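Local coordinates for protein glycosyl hydrolase family 10 (Bacteroides intestinalis DSM 17393, PDB 4QPW) that binds xylo-oligosaccharides through this carbohydrate-binding module, one part of a longer enzyme that probably hydrolyses glycosidic bonds in xylan, at residues A[3-8]-A[137-142]; A[55-60]-A[120-125]; A[68-73]-A[112-117]; A[84-89]-A[97-102]. All coordinates share one frame; numbering follows the deposited sequence.

Followed from the N terminus, the four contacts are fully concentric, and none crosses another. Contact 1 joins strand 3-9 to the last strand, 130-141, and so brings the two chain ends together. Within that loop contact 2 pairs strand 54-57 with strand 120-124 beneath the bound xylose units. Contact 3 lies further in, linking strand 69-78 to strand 106-113, and contact 4 is the innermost, the hairpin of strands 82-89 and 95-101. Contacts 1 and 3 share one antiparallel sheet, where strands 69-78 and 130-141 are neighbours; contacts 2 and 4 share the ligand-binding sheet through strands 120-124 and 82-89. L72 of contact 3 packs against V121, F86 and V88, joining the two sheets.

Contact 1 of 4, residues A[3-8]-A[137-142]; sequences KVDYEI and VKITHS
I139 O is gripped by two consecutive amides, D5 N at 2.8 Å and Y6 N at 3.3 Å, the signature of a classic beta bulge between antiparallel strands 3-9 and 130-141. At the bulge the D5 side chain crosses that of H141 at about a right angle. H141 ND1 donates to D5 OD2 over 2.7 Å, nearly straight (174°), the acceptor in the ring plane and met on the syn side. H141 reaches this partner because its CG sits between the backbone N and the carbonyl carbon (chi1 69°). K3 runs alongside, its CB 4.2 Å from the imidazole centroid, a CH-pi contact over one face. With an alanine in place of H141, the D5 carboxylate would probably lose its imidazole donor and the K3 chain its ring face. Beyond the bulge, I8 CG2 rests 3.8 Å from V137 CB, while Y6 OH bonds D60 N. The D5 bond holds ND1 as donor and probably fixes the ring's rotation, close to where the chain's ends meet.

Contact 2 of 4, residues A[55-60]-A[120-125]; sequences QYHTAD and HVMTQS. With XYP (beta-D-xylopyranose), chain B; XYP (beta-D-xylopyranose), chain C.
H120 lies flat over H57 in an offset stack, centroids 3.7 Å apart and planes at 15°, on the ligand-binding sheet of this beta-sandwich carbohydrate-binding module. H120 NE2 bonds R94, and a water links its ND1 to D60 OD1. V121 keeps the antiparallel pairing, O accepting from T58 N and N donating to A59 O. M122 bends at chi2 and chi3, bringing CE 3.5 Å from Q55 OE1. T123 faces the opposite way; OG1 shares a 3.0 Å hydrogen bond with T58 OG1, and O sits over the centre of the Y56 ring. Q124 returns to the sugar side, NE2 bonding O3 of the chain B xylose (3.0 Å) and, weakly, Q55 OE1. Q55 spans two xylose units, OE1 accepting from O2 of chain B (2.6 Å), NE2 donating to O4 of chain C. A leucine in place of Y56, lacking hydroxyl and flat face, would probably leave S125 OG free to turn and T123 O without its ring. S125 OG meets Y56 OH at the ring edge, 2.8 Å away.

Contact 3 of 4, residues A[68-73]-A[112-117]; sequences KEYKLK and FKAVAD
The F112 ring turns its edge to the neighbouring strand, CE1 coming 3.7 Å from L72 N, which lies in the plane of the ring, while CZ rests 3.8 Å from Y70 CB. F112 gets there with CG held between its backbone N and carbonyl carbon (chi1 67°), a setting that swings the ring across the partner strand. The Y70 and F112 rings meet obliquely, centroids 6.0 Å apart and planes at 33°. A114 CB takes the edge of the Y70 ring, 4.0 Å from CE2. Outside the pair, the F112 ring meets F110 and touches V88, and Y70 OH is bonded to E65 N. This is the antiparallel pairing of strand 69-78 with the end of strand 106-113, part of the sheet that also holds strand 130-141. Y70 and F112 exchange two backbone hydrogen bonds, and A114 N adds a third to K68 O at 2.9 Å, just past the end of the strand. Across the other face of the sheet E69 bends back over K113, placing OE2 3.1 Å from K113 CB; the charged ends stay apart, OE2 to NZ being 5.4 Å.

Contact 4 of 4, residues A[84-89]-A[97-102]; sequences LNFGVG and GSFSFN
L84 N donates to F99 O at 2.8 Å in an almost straight bond (175°), and F99 N answers to L84 O at 2.9 Å. Two residues along the hairpin, F86 N reaches G97 O and G97 N reaches F86 O, each at 3.0 Å, with both donors tilted about 30° from the carbonyl planes. Every N and O of L84, F86, F99 and G97 that the antiparallel register directs across this contact therefore has a backbone mate. The intervening residues of strand 82-89 turn their polar atoms the other way, where N85 and G87 pair with Q124 and M122 of strand 120-124, so the strand is bonded along both edges. The side chains on the buried side need no polar partner. The F86 ring lies across G97, whose CA makes a CH-pi contact 4.0 Å from the ring centroid, and a side-chain carbon on this glycine would run into F86 CZ. F86 CE2 in turn stands over the centre of the F99 ring, 3.5 Å from F99 CE2, the two planes inclined at 44°. Beyond them F86 meets F110 edge-to-face and touches L72 of the opposing sheet. With the polar backbone groups that face across the hairpin paired, the two strands can turn a purely aromatic and aliphatic surface into the sandwich, packed closely against a backbone bare of side chain at G97.

Contact 1 of 4, residues A[3-8]-A[137-142]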
loop_
_atom_site.group_PDB
_atom_site.type_symbol
_atom_site.label_atom_id
_atom_site.label_comp_id
_atom_site.label_asym_id
_atom_site.label_seq_id
_atom_site.Cartn_x
_atom_site.Cartn_y
_atom_site.Cartn_z
ATOM N N LYS A 3 -17.259 -9.704 -1.766
ATOM C CA LYS A 3 -17.871 -8.938 -0.694
ATOM C C LYS A 3 -16.813 -8.145 0.061
ATOM O O LYS A 3 -15.770 -8.696 0.372
ATOM C CB LYS A 3 -18.544 -9.921 0.271
ATOM C CG LYS A 3 -19.358 -9.301 1.369
ATOM C CD LYS A 3 -20.113 -10.392 2.174
ATOM C CE LYS A 3 -20.791 -11.450 1.304
ATOM N NZ LYS A 3 -21.259 -12.602 2.157
ATOM N N VAL A 4 -17.092 -6.869 0.314
ATOM C CA VAL A 4 -16.067 -5.973 0.863
ATOM C C VAL A 4 -16.071 -6.033 2.407
ATOM O O VAL A 4 -17.104 -5.660 3.043
ATOM C CB VAL A 4 -16.261 -4.561 0.398
ATOM C CG1 VAL A 4 -15.242 -3.605 1.001
ATOM C CG2 VAL A 4 -16.138 -4.552 -1.153
ATOM N N ASP A 5 -15.035 -6.540 2.970
ATOM C CA ASP A 5 -14.858 -6.533 4.432
ATOM C C ASP A 5 -14.422 -5.169 4.921
ATOM O O ASP A 5 -14.852 -4.732 6.042
ATOM C CB ASP A 5 -13.790 -7.576 4.831
ATOM C CG ASP A 5 -14.188 -8.932 4.546
ATOM O OD1 ASP A 5 -15.016 -9.438 5.383
ATOM O OD2 ASP A 5 -13.800 -9.543 3.592
ATOM N N TYR A 6 -13.578 -4.472 4.180
ATOM C CA TYR A 6 -12.902 -3.224 4.604
ATOM C C TYR A 6 -12.587 -2.411 3.395
ATOM O O TYR A 6 -12.097 -2.986 2.355
ATOM C CB TYR A 6 -11.628 -3.567 5.348
ATOM C CG TYR A 6 -10.715 -2.440 5.728
ATOM C CD1 TYR A 6 -9.891 -1.868 4.825
ATOM C CD2 TYR A 6 -10.658 -1.937 7.041
ATOM C CE1 TYR A 6 -9.077 -0.772 5.148
ATOM C CE2 TYR A 6 -9.780 -0.908 7.396
ATOM C CZ TYR A 6 -9.013 -0.327 6.445
ATOM O OH TYR A 6 -8.132 0.699 6.728
ATOM N N GLU A 7 -12.734 -1.127 3.455
ATOM C CA GLU A 7 -12.234 -0.231 2.393
ATOM C C GLU A 7 -11.699 1.030 3.030
ATOM O O GLU A 7 -12.333 1.633 3.950
ATOM C CB GLU A 7 -13.335 0.149 1.450
ATOM C CG GLU A 7 -13.135 1.278 0.469
ATOM C CD GLU A 7 -14.489 1.681 -0.050
ATOM O OE1 GLU A 7 -14.850 1.079 -1.017
ATOM O OE2 GLU A 7 -15.188 2.489 0.539
ATOM N N ILE A 8 -10.658 1.573 2.476
ATOM C CA ILE A 8 -10.203 3.052 2.706
ATOM C C ILE A 8 -10.130 3.582 1.284
ATOM O O ILE A 8 -9.447 3.004 0.371
ATOM C CB ILE A 8 -8.910 3.125 3.462
ATOM C CG1 ILE A 8 -8.533 4.556 3.859
ATOM C CG2 ILE A 8 -7.706 2.391 2.906
ATOM C CD1 ILE A 8 -9.403 5.097 4.980
ATOM N N VAL A 137 -7.764 1.041 -1.057
ATOM C CA VAL A 137 -7.411 -0.294 -0.629
ATOM C C VAL A 137 -8.639 -0.988 -0.095
ATOM O O VAL A 137 -9.392 -0.366 0.697
ATOM C CB VAL A 137 -6.310 -0.237 0.493
ATOM C CG1 VAL A 137 -5.905 -1.603 0.894
ATOM C CG2 VAL A 137 -5.099 0.540 0.012
ATOM N N LYS A 138 -8.882 -2.218 -0.524
ATOM C CA LYS A 138 -9.992 -3.016 -0.027
ATOM C C LYS A 138 -9.497 -4.368 0.413
ATOM O O LYS A 138 -8.562 -4.908 -0.173
ATOM C CB LYS A 138 -11.092 -3.211 -1.121
ATOM C CG LYS A 138 -11.676 -1.946 -1.701
ATOM C CD LYS A 138 -12.660 -2.136 -2.810
ATOM C CE LYS A 138 -13.128 -0.847 -3.425
ATOM N NZ LYS A 138 -14.105 -1.040 -4.537
ATOM N N ILE A 139 -10.224 -4.933 1.380
ATOM C CA ILE A 139 -10.115 -6.372 1.685
ATOM C C ILE A 139 -11.457 -6.964 1.374
ATOM O O ILE A 139 -12.497 -6.438 1.809
ATOM C CB ILE A 139 -9.785 -6.643 3.172
ATOM C CG1 ILE A 139 -8.457 -6.017 3.618
ATOM C CG2 ILE A 139 -9.827 -8.121 3.464
ATOM C CD1 ILE A 139 -7.248 -6.468 2.945
ATOM N N THR A 140 -11.463 -8.065 0.607
ATOM C CA THR A 140 -12.704 -8.734 0.185
ATOM C C THR A 140 -12.609 -10.220 0.493
ATOM O O THR A 140 -11.560 -10.785 0.746
ATOM C CB THR A 140 -13.012 -8.498 -1.309
ATOM O OG1 THR A 140 -12.110 -9.206 -2.134
ATOM C CG2 THR A 140 -12.963 -7.035 -1.666
ATOM N N HIS A 141 -13.787 -10.875 0.455
ATOM C CA HIS A 141 -13.810 -12.339 0.441
ATOM C C HIS A 141 -14.977 -12.748 -0.458
ATOM O O HIS A 141 -15.886 -12.010 -0.749
ATOM C CB HIS A 141 -13.973 -12.933 1.871
ATOM C CG HIS A 141 -15.281 -12.677 2.414
ATOM N ND1 HIS A 141 -15.615 -11.520 3.040
ATOM C CD2 HIS A 141 -16.412 -13.420 2.472
ATOM C CE1 HIS A 141 -16.863 -11.499 3.428
ATOM N NE2 HIS A 141 -17.384 -12.678 3.081
ATOM N N SER A 142 -14.937 -14.020 -0.868
ATOM C CA SER A 142 -15.910 -14.497 -1.892
ATOM C C SER A 142 -17.156 -14.872 -1.300
ATOM O O SER A 142 -17.131 -15.677 -0.418
ATOM C CB SER A 142 -15.273 -15.714 -2.483
ATOM O OG SER A 142 -14.396 -15.215 -3.425
#

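Contact 2 of 4, residues A[55-60]-A[120-125]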
loop_
_atom_site.group_PDB
_atom_site.type_symbol
_atom_site.label_atom_id
_atom_site.label_comp_id
_atom_site.label_asym_id
_atom_site.label_seq_id
_atom_site.Cartn_x
_atom_site.Cartn_y
_atom_site.Cartn_z
ATOM N N GLN A 55 8.594 3.156 3.875
ATOM C CA GLN A 55 7.525 2.166 4.241
ATOM C C GLN A 55 6.391 2.865 4.899
ATOM O O GLN A 55 6.561 3.894 5.592
ATOM C CB GLN A 55 8.101 1.039 5.091
ATOM C CG GLN A 55 8.638 1.495 6.447
ATOM C CD GLN A 55 9.143 0.358 7.290
ATOM O OE1 GLN A 55 8.687 -0.784 7.195
ATOM N NE2 GLN A 55 10.157 0.643 8.124
ATOM N N TYR A 56 5.164 2.359 4.653
ATOM C CA TYR A 56 3.981 3.093 5.045
ATOM C C TYR A 56 2.814 2.130 5.080
ATOM O O TYR A 56 2.685 1.260 4.210
ATOM C CB TYR A 56 3.740 4.281 4.077
ATOM C CG TYR A 56 3.936 4.009 2.619
ATOM C CD1 TYR A 56 5.234 4.060 2.042
ATOM C CD2 TYR A 56 2.912 3.658 1.763
ATOM C CE1 TYR A 56 5.485 3.705 0.758
ATOM C CE2 TYR A 56 3.123 3.360 0.474
ATOM C CZ TYR A 56 4.411 3.356 -0.067
ATOM O OH TYR A 56 4.599 3.073 -1.404
ATOM N N HIS A 57 1.927 2.345 6.027
ATOM C CA HIS A 57 0.659 1.580 6.004
ATOM C C HIS A 57 -0.262 2.264 5.049
ATOM O O HIS A 57 -0.460 3.503 5.062
ATOM C CB HIS A 57 0.001 1.574 7.379
ATOM C CG HIS A 57 0.767 0.808 8.423
ATOM N ND1 HIS A 57 0.296 0.757 9.726
ATOM C CD2 HIS A 57 1.928 0.093 8.364
ATOM C CE1 HIS A 57 1.165 0.048 10.440
ATOM N NE2 HIS A 57 2.155 -0.352 9.665
ATOM N N THR A 58 -0.917 1.483 4.191
ATOM C CA THR A 58 -1.961 2.005 3.284
ATOM C C THR A 58 -3.347 1.646 3.726
ATOM O O THR A 58 -4.352 2.175 3.156
ATOM C CB THR A 58 -1.680 1.538 1.846
ATOM O OG1 THR A 58 -1.610 0.119 1.809
ATOM C CG2 THR A 58 -0.453 2.137 1.273
ATOM N N ALA A 59 -3.476 0.837 4.764
ATOM C CA ALA A 59 -4.724 0.441 5.426
ATOM C C ALA A 59 -4.302 -0.123 6.794
ATOM O O ALA A 59 -3.145 -0.525 6.977
ATOM C CB ALA A 59 -5.485 -0.623 4.633
ATOM N N ASP A 60 -5.246 -0.174 7.723
ATOM C CA ASP A 60 -4.936 -0.599 9.108
ATOM C C ASP A 60 -6.208 -1.079 9.740
ATOM O O ASP A 60 -7.306 -1.012 9.144
ATOM C CB ASP A 60 -4.385 0.675 9.849
ATOM C CG ASP A 60 -3.693 0.415 11.145
ATOM O OD1 ASP A 60 -3.510 -0.703 11.527
ATOM O OD2 ASP A 60 -3.434 1.507 11.794
ATOM N N HIS A 120 -2.406 -4.721 9.329
ATOM C CA HIS A 120 -2.380 -3.572 8.409
ATOM C C HIS A 120 -1.815 -3.996 7.083
ATOM O O HIS A 120 -1.388 -5.140 6.878
ATOM C CB HIS A 120 -1.565 -2.447 9.072
ATOM C CG HIS A 120 -0.233 -2.963 9.616
ATOM N ND1 HIS A 120 -0.012 -3.177 10.959
ATOM C CD2 HIS A 120 0.913 -3.285 8.996
ATOM C CE1 HIS A 120 1.244 -3.608 11.104
ATOM N NE2 HIS A 120 1.846 -3.672 9.966
ATOM N N VAL A 121 -1.862 -3.070 6.092
ATOM C CA VAL A 121 -1.219 -3.309 4.795
ATOM C C VAL A 121 0.094 -2.561 4.797
ATOM O O VAL A 121 0.146 -1.322 4.540
ATOM C CB VAL A 121 -2.107 -2.939 3.600
ATOM C CG1 VAL A 121 -1.381 -3.224 2.301
ATOM C CG2 VAL A 121 -3.407 -3.700 3.669
ATOM N N MET A 122 1.174 -3.234 5.147
ATOM C CA MET A 122 2.520 -2.642 5.100
ATOM C C MET A 122 2.908 -2.535 3.650
ATOM O O MET A 122 2.834 -3.516 2.895
ATOM C CB MET A 122 3.502 -3.595 5.796
ATOM C CG MET A 122 4.937 -3.176 5.627
ATOM S SD MET A 122 5.365 -1.530 6.177
ATOM C CE MET A 122 5.504 -1.885 7.965
ATOM N N THR A 123 3.388 -1.360 3.204
ATOM C CA THR A 123 3.679 -1.095 1.794
ATOM C C THR A 123 5.068 -0.471 1.752
ATOM O O THR A 123 5.407 0.404 2.572
ATOM C CB THR A 123 2.623 -0.141 1.247
ATOM O OG1 THR A 123 1.292 -0.646 1.638
ATOM C CG2 THR A 123 2.634 -0.091 -0.221
ATOM N N GLN A 124 5.926 -0.934 0.836
ATOM C CA GLN A 124 7.326 -0.516 0.764
ATOM C C GLN A 124 7.753 -0.233 -0.659
ATOM O O GLN A 124 7.444 -1.057 -1.579
ATOM C CB GLN A 124 8.231 -1.578 1.386
ATOM C CG GLN A 124 7.830 -1.930 2.801
ATOM C CD GLN A 124 8.774 -2.847 3.593
ATOM O OE1 GLN A 124 9.578 -3.536 2.978
ATOM N NE2 GLN A 124 8.783 -2.791 4.863
ATOM N N SER A 125 8.453 0.891 -0.872
ATOM C CA SER A 125 8.824 1.323 -2.209
ATOM C C SER A 125 10.149 2.124 -2.213
ATOM O O SER A 125 10.301 2.917 -3.098
ATOM C CB SER A 125 7.668 2.065 -2.816
ATOM O OG SER A 125 7.305 3.196 -2.057
HETATM C C1 XYP B . 11.141 -2.966 9.650
HETATM C C2 XYP B . 10.679 -3.175 8.236
HETATM C C3 XYP B . 11.144 -4.514 7.685
HETATM C C4 XYP B . 12.681 -4.606 7.869
HETATM C C5 XYP B . 13.028 -4.278 9.273
HETATM O O2 XYP B . 9.251 -3.157 8.181
HETATM O O3 XYP B . 10.765 -4.612 6.281
HETATM O O4 XYP B . 13.059 -5.935 7.483
HETATM O O5 XYP B . 12.620 -2.976 9.641
HETATM C C1 XYP C . 8.646 -0.748 13.387
HETATM C C2 XYP C . 9.886 0.166 13.202
HETATM C C3 XYP C . 10.373 -0.096 11.795
HETATM C C4 XYP C . 10.508 -1.539 11.463
HETATM C C5 XYP C . 9.220 -2.287 11.754
HETATM O O2 XYP C . 9.608 1.541 13.418
HETATM O O3 XYP C . 11.646 0.581 11.552
HETATM O O4 XYP C . 10.777 -1.682 10.049
HETATM O O5 XYP C . 8.860 -2.090 13.139
HETATM O O HOH W 1 -1.798 -2.246 12.997
#

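Contact 3 of 4, residues A[68-73]-A[112-117]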
loop_
_atom_site.group_PDB
_atom_site.type_symbol
_atom_site.label_atom_id
_atom_site.label_comp_id
_atom_site.label_asym_id
_atom_site.label_seq_id
_atom_site.Cartn_x
_atom_site.Cartn_y
_atom_site.Cartn_z
ATOM N N LYS A 68 -8.461 -17.664 7.274
ATOM C CA LYS A 68 -9.493 -17.375 6.265
ATOM C C LYS A 68 -8.915 -16.799 5.017
ATOM O O LYS A 68 -7.835 -16.197 5.023
ATOM C CB LYS A 68 -10.545 -16.510 6.875
ATOM C CG LYS A 68 -11.281 -17.179 8.028
ATOM C CD LYS A 68 -12.530 -16.445 8.425
ATOM C CE LYS A 68 -13.280 -17.154 9.563
ATOM N NZ LYS A 68 -12.439 -17.579 10.757
ATOM N N GLU A 69 -9.605 -16.998 3.901
ATOM C CA GLU A 69 -9.181 -16.515 2.586
ATOM C C GLU A 69 -9.823 -15.160 2.228
ATOM O O GLU A 69 -11.037 -14.976 2.351
ATOM C CB GLU A 69 -9.637 -17.533 1.547
ATOM C CG GLU A 69 -9.045 -18.951 1.580
ATOM C CD GLU A 69 -7.549 -19.012 1.379
ATOM O OE1 GLU A 69 -7.063 -18.339 0.405
ATOM O OE2 GLU A 69 -6.868 -19.756 2.181
ATOM N N TYR A 70 -8.960 -14.286 1.709
ATOM C CA TYR A 70 -9.363 -12.915 1.314
ATOM C C TYR A 70 -8.666 -12.538 0.091
ATOM O O TYR A 70 -7.736 -13.193 -0.392
ATOM C CB TYR A 70 -8.962 -11.895 2.449
ATOM C CG TYR A 70 -9.522 -12.207 3.802
ATOM C CD1 TYR A 70 -10.748 -11.771 4.204
ATOM C CD2 TYR A 70 -8.766 -12.975 4.751
ATOM C CE1 TYR A 70 -11.259 -12.016 5.451
ATOM C CE2 TYR A 70 -9.273 -13.247 5.957
ATOM C CZ TYR A 70 -10.510 -12.777 6.332
ATOM O OH TYR A 70 -10.968 -13.054 7.609
ATOM N N LYS A 71 -9.070 -11.370 -0.487
ATOM C CA LYS A 71 -8.252 -10.648 -1.440
ATOM C C LYS A 71 -7.881 -9.284 -0.906
ATOM O O LYS A 71 -8.716 -8.627 -0.230
ATOM C CB LYS A 71 -9.001 -10.362 -2.765
ATOM C CG LYS A 71 -9.346 -11.606 -3.543
ATOM C CD LYS A 71 -10.146 -11.251 -4.794
ATOM C CE LYS A 71 -10.594 -12.499 -5.561
ATOM N NZ LYS A 71 -11.345 -12.122 -6.824
ATOM N N LEU A 72 -6.681 -8.852 -1.161
ATOM C CA LEU A 72 -6.306 -7.453 -1.090
ATOM C C LEU A 72 -6.530 -6.833 -2.487
ATOM O O LEU A 72 -6.038 -7.427 -3.496
ATOM C CB LEU A 72 -4.824 -7.333 -0.735
ATOM C CG LEU A 72 -4.168 -5.993 -0.874
ATOM C CD1 LEU A 72 -4.702 -4.969 0.115
ATOM C CD2 LEU A 72 -2.628 -6.114 -0.761
ATOM N N LYS A 73 -7.221 -5.741 -2.576
ATOM C CA LYS A 73 -7.393 -4.977 -3.824
ATOM C C LYS A 73 -6.806 -3.636 -3.643
ATOM O O LYS A 73 -7.094 -2.940 -2.620
ATOM C CB LYS A 73 -8.827 -4.873 -4.268
ATOM C CG LYS A 73 -9.498 -6.199 -4.495
ATOM C CD LYS A 73 -10.888 -6.103 -5.119
ATOM C CE LYS A 73 -11.467 -7.496 -5.412
ATOM N NZ LYS A 73 -12.760 -7.428 -6.100
ATOM N N PHE A 112 -5.034 -14.325 -0.677
ATOM C CA PHE A 112 -4.188 -14.861 0.401
ATOM C C PHE A 112 -5.026 -15.472 1.417
ATOM O O PHE A 112 -6.168 -15.129 1.691
ATOM C CB PHE A 112 -3.276 -13.791 1.019
ATOM C CG PHE A 112 -3.990 -12.691 1.778
ATOM C CD1 PHE A 112 -4.704 -11.622 1.102
ATOM C CD2 PHE A 112 -4.063 -12.719 3.162
ATOM C CE1 PHE A 112 -5.378 -10.718 1.819
ATOM C CE2 PHE A 112 -4.756 -11.776 3.844
ATOM C CZ PHE A 112 -5.437 -10.766 3.159
ATOM N N LYS A 113 -4.377 -16.421 2.198
ATOM C CA LYS A 113 -4.868 -16.903 3.460
ATOM C C LYS A 113 -4.310 -16.020 4.606
ATOM O O LYS A 113 -3.061 -15.884 4.652
ATOM C CB LYS A 113 -4.524 -18.375 3.617
ATOM C CG LYS A 113 -5.172 -18.987 4.789
ATOM C CD LYS A 113 -5.031 -20.522 4.682
ATOM C CE LYS A 113 -4.047 -21.070 5.700
ATOM N NZ LYS A 113 -3.935 -22.566 5.718
ATOM N N ALA A 114 -5.090 -15.463 5.472
ATOM C CA ALA A 114 -4.549 -14.635 6.513
ATOM C C ALA A 114 -3.598 -15.467 7.418
ATOM O O ALA A 114 -3.958 -16.623 7.771
ATOM C CB ALA A 114 -5.608 -14.026 7.332
ATOM N N VAL A 115 -2.485 -14.901 7.746
ATOM C CA VAL A 115 -1.473 -15.617 8.586
ATOM C C VAL A 115 -1.646 -15.307 10.014
ATOM O O VAL A 115 -0.928 -15.970 10.873
ATOM C CB VAL A 115 -0.073 -15.306 8.103
ATOM C CG1 VAL A 115 0.123 -15.676 6.677
ATOM C CG2 VAL A 115 0.392 -13.919 8.419
ATOM N N ALA A 116 -2.488 -14.403 10.446
ATOM C CA ALA A 116 -2.671 -13.939 11.770
ATOM C C ALA A 116 -4.013 -13.232 11.870
ATOM O O ALA A 116 -4.694 -13.029 10.845
ATOM C CB ALA A 116 -1.539 -12.979 12.135
ATOM N N ASP A 117 -4.368 -12.793 13.019
ATOM C CA ASP A 117 -5.567 -11.890 13.177
ATOM C C ASP A 117 -5.193 -10.459 12.957
ATOM O O ASP A 117 -4.147 -9.964 13.435
ATOM C CB ASP A 117 -6.169 -12.040 14.548
ATOM C CG ASP A 117 -6.863 -13.379 14.739
ATOM O OD1 ASP A 117 -7.411 -14.052 13.874
ATOM O OD2 ASP A 117 -6.932 -13.758 16.003
#

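Contact 4 of 4, residues A[84-89]-A[97-102]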
loop_
_atom_site.group_PDB
_atom_site.type_symbol
_atom_site.label_atom_id
_atom_site.label_comp_id
_atom_site.label_asym_id
_atom_site.label_seq_id
_atom_site.Cartn_x
_atom_site.Cartn_y
_atom_site.Cartn_z
ATOM N N LEU A 84 5.724 -2.273 -6.178
ATOM C CA LEU A 84 5.181 -1.968 -4.812
ATOM C C LEU A 84 5.335 -3.296 -3.999
ATOM O O LEU A 84 4.703 -4.248 -4.479
ATOM C CB LEU A 84 3.662 -1.397 -4.967
ATOM C CG LEU A 84 3.148 -0.702 -3.869
ATOM C CD1 LEU A 84 3.886 0.606 -3.588
ATOM C CD2 LEU A 84 1.673 -0.388 -4.078
ATOM N N ASN A 85 6.059 -3.441 -2.958
ATOM C CA ASN A 85 6.020 -4.601 -2.107
ATOM C C ASN A 85 5.039 -4.410 -0.978
ATOM O O ASN A 85 4.880 -3.245 -0.492
ATOM C CB ASN A 85 7.400 -4.890 -1.524
ATOM C CG ASN A 85 8.362 -5.264 -2.633
ATOM O OD1 ASN A 85 8.985 -4.371 -3.215
ATOM N ND2 ASN A 85 8.286 -6.427 -3.078
ATOM N N PHE A 86 4.350 -5.429 -0.528
ATOM C CA PHE A 86 3.390 -5.324 0.554
ATOM C C PHE A 86 3.367 -6.495 1.399
ATOM O O PHE A 86 3.793 -7.634 0.956
ATOM C CB PHE A 86 1.993 -4.932 0.007
ATOM C CG PHE A 86 1.421 -5.957 -0.893
ATOM C CD1 PHE A 86 0.938 -7.116 -0.426
ATOM C CD2 PHE A 86 1.469 -5.755 -2.255
ATOM C CE1 PHE A 86 0.480 -8.102 -1.270
ATOM C CE2 PHE A 86 1.016 -6.756 -3.112
ATOM C CZ PHE A 86 0.535 -7.883 -2.601
ATOM N N GLY A 87 2.813 -6.378 2.593
ATOM C CA GLY A 87 2.416 -7.502 3.417
ATOM C C GLY A 87 1.126 -7.189 4.101
ATOM O O GLY A 87 0.930 -6.014 4.529
ATOM N N VAL A 88 0.247 -8.140 4.238
ATOM C CA VAL A 88 -1.026 -7.952 4.914
ATOM C C VAL A 88 -1.020 -8.705 6.238
ATOM O O VAL A 88 -0.906 -10.000 6.226
ATOM C CB VAL A 88 -2.226 -8.449 4.070
ATOM C CG1 VAL A 88 -3.510 -8.106 4.747
ATOM C CG2 VAL A 88 -2.180 -7.852 2.666
ATOM N N GLY A 89 -1.037 -8.044 7.345
ATOM C CA GLY A 89 -0.970 -8.678 8.673
ATOM C C GLY A 89 -0.396 -7.727 9.681
ATOM O O GLY A 89 -0.034 -6.606 9.400
ATOM N N GLY A 97 3.436 -10.075 -0.816
ATOM C CA GLY A 97 3.405 -10.084 -2.244
ATOM C C GLY A 97 3.855 -8.777 -2.824
ATOM O O GLY A 97 4.441 -7.962 -2.110
ATOM N N SER A 98 3.681 -8.598 -4.096
ATOM C CA SER A 98 4.063 -7.377 -4.753
ATOM C C SER A 98 3.171 -7.069 -5.929
ATOM O O SER A 98 2.554 -8.028 -6.507
ATOM C CB SER A 98 5.492 -7.374 -5.186
ATOM O OG SER A 98 5.636 -8.308 -6.212
ATOM N N PHE A 99 3.053 -5.812 -6.308
ATOM C CA PHE A 99 2.367 -5.384 -7.502
ATOM C C PHE A 99 3.329 -4.596 -8.407
ATOM O O PHE A 99 4.060 -3.705 -7.952
ATOM C CB PHE A 99 1.128 -4.502 -7.184
ATOM C CG PHE A 99 0.025 -5.128 -6.368
ATOM C CD1 PHE A 99 -0.438 -6.399 -6.625
ATOM C CD2 PHE A 99 -0.595 -4.416 -5.341
ATOM C CE1 PHE A 99 -1.470 -6.957 -5.907
ATOM C CE2 PHE A 99 -1.634 -4.971 -4.655
ATOM C CZ PHE A 99 -2.101 -6.207 -4.942
ATOM N N SER A 100 3.260 -4.895 -9.697
ATOM C CA SER A 100 4.064 -4.170 -10.717
ATOM C C SER A 100 3.153 -3.216 -11.477
ATOM O O SER A 100 2.303 -3.685 -12.256
ATOM C CB SER A 100 4.708 -5.187 -11.694
ATOM O OG SER A 100 5.655 -5.957 -10.924
ATOM N N PHE A 101 3.254 -1.963 -11.146
ATOM C CA PHE A 101 2.384 -0.913 -11.621
ATOM C C PHE A 101 2.915 -0.257 -12.854
ATOM O O PHE A 101 4.127 -0.449 -13.184
ATOM C CB PHE A 101 2.071 0.053 -10.468
ATOM C CG PHE A 101 3.284 0.721 -9.881
ATOM C CD1 PHE A 101 3.961 1.748 -10.531
ATOM C CD2 PHE A 101 3.803 0.306 -8.686
ATOM C CE1 PHE A 101 5.118 2.334 -10.014
ATOM C CE2 PHE A 101 4.935 0.873 -8.147
ATOM C CZ PHE A 101 5.595 1.893 -8.790
ATOM N N ASN A 102 2.086 0.510 -13.479
ATOM C CA ASN A 102 2.490 1.264 -14.691
ATOM C C ASN A 102 1.858 2.581 -14.643
ATOM O O ASN A 102 1.381 3.100 -13.570
ATOM C CB ASN A 102 2.196 0.427 -15.971
ATOM C CG ASN A 102 0.767 0.346 -16.301
ATOM O OD1 ASN A 102 -0.100 0.899 -15.671
ATOM N ND2 ASN A 102 0.474 -0.310 -17.462
#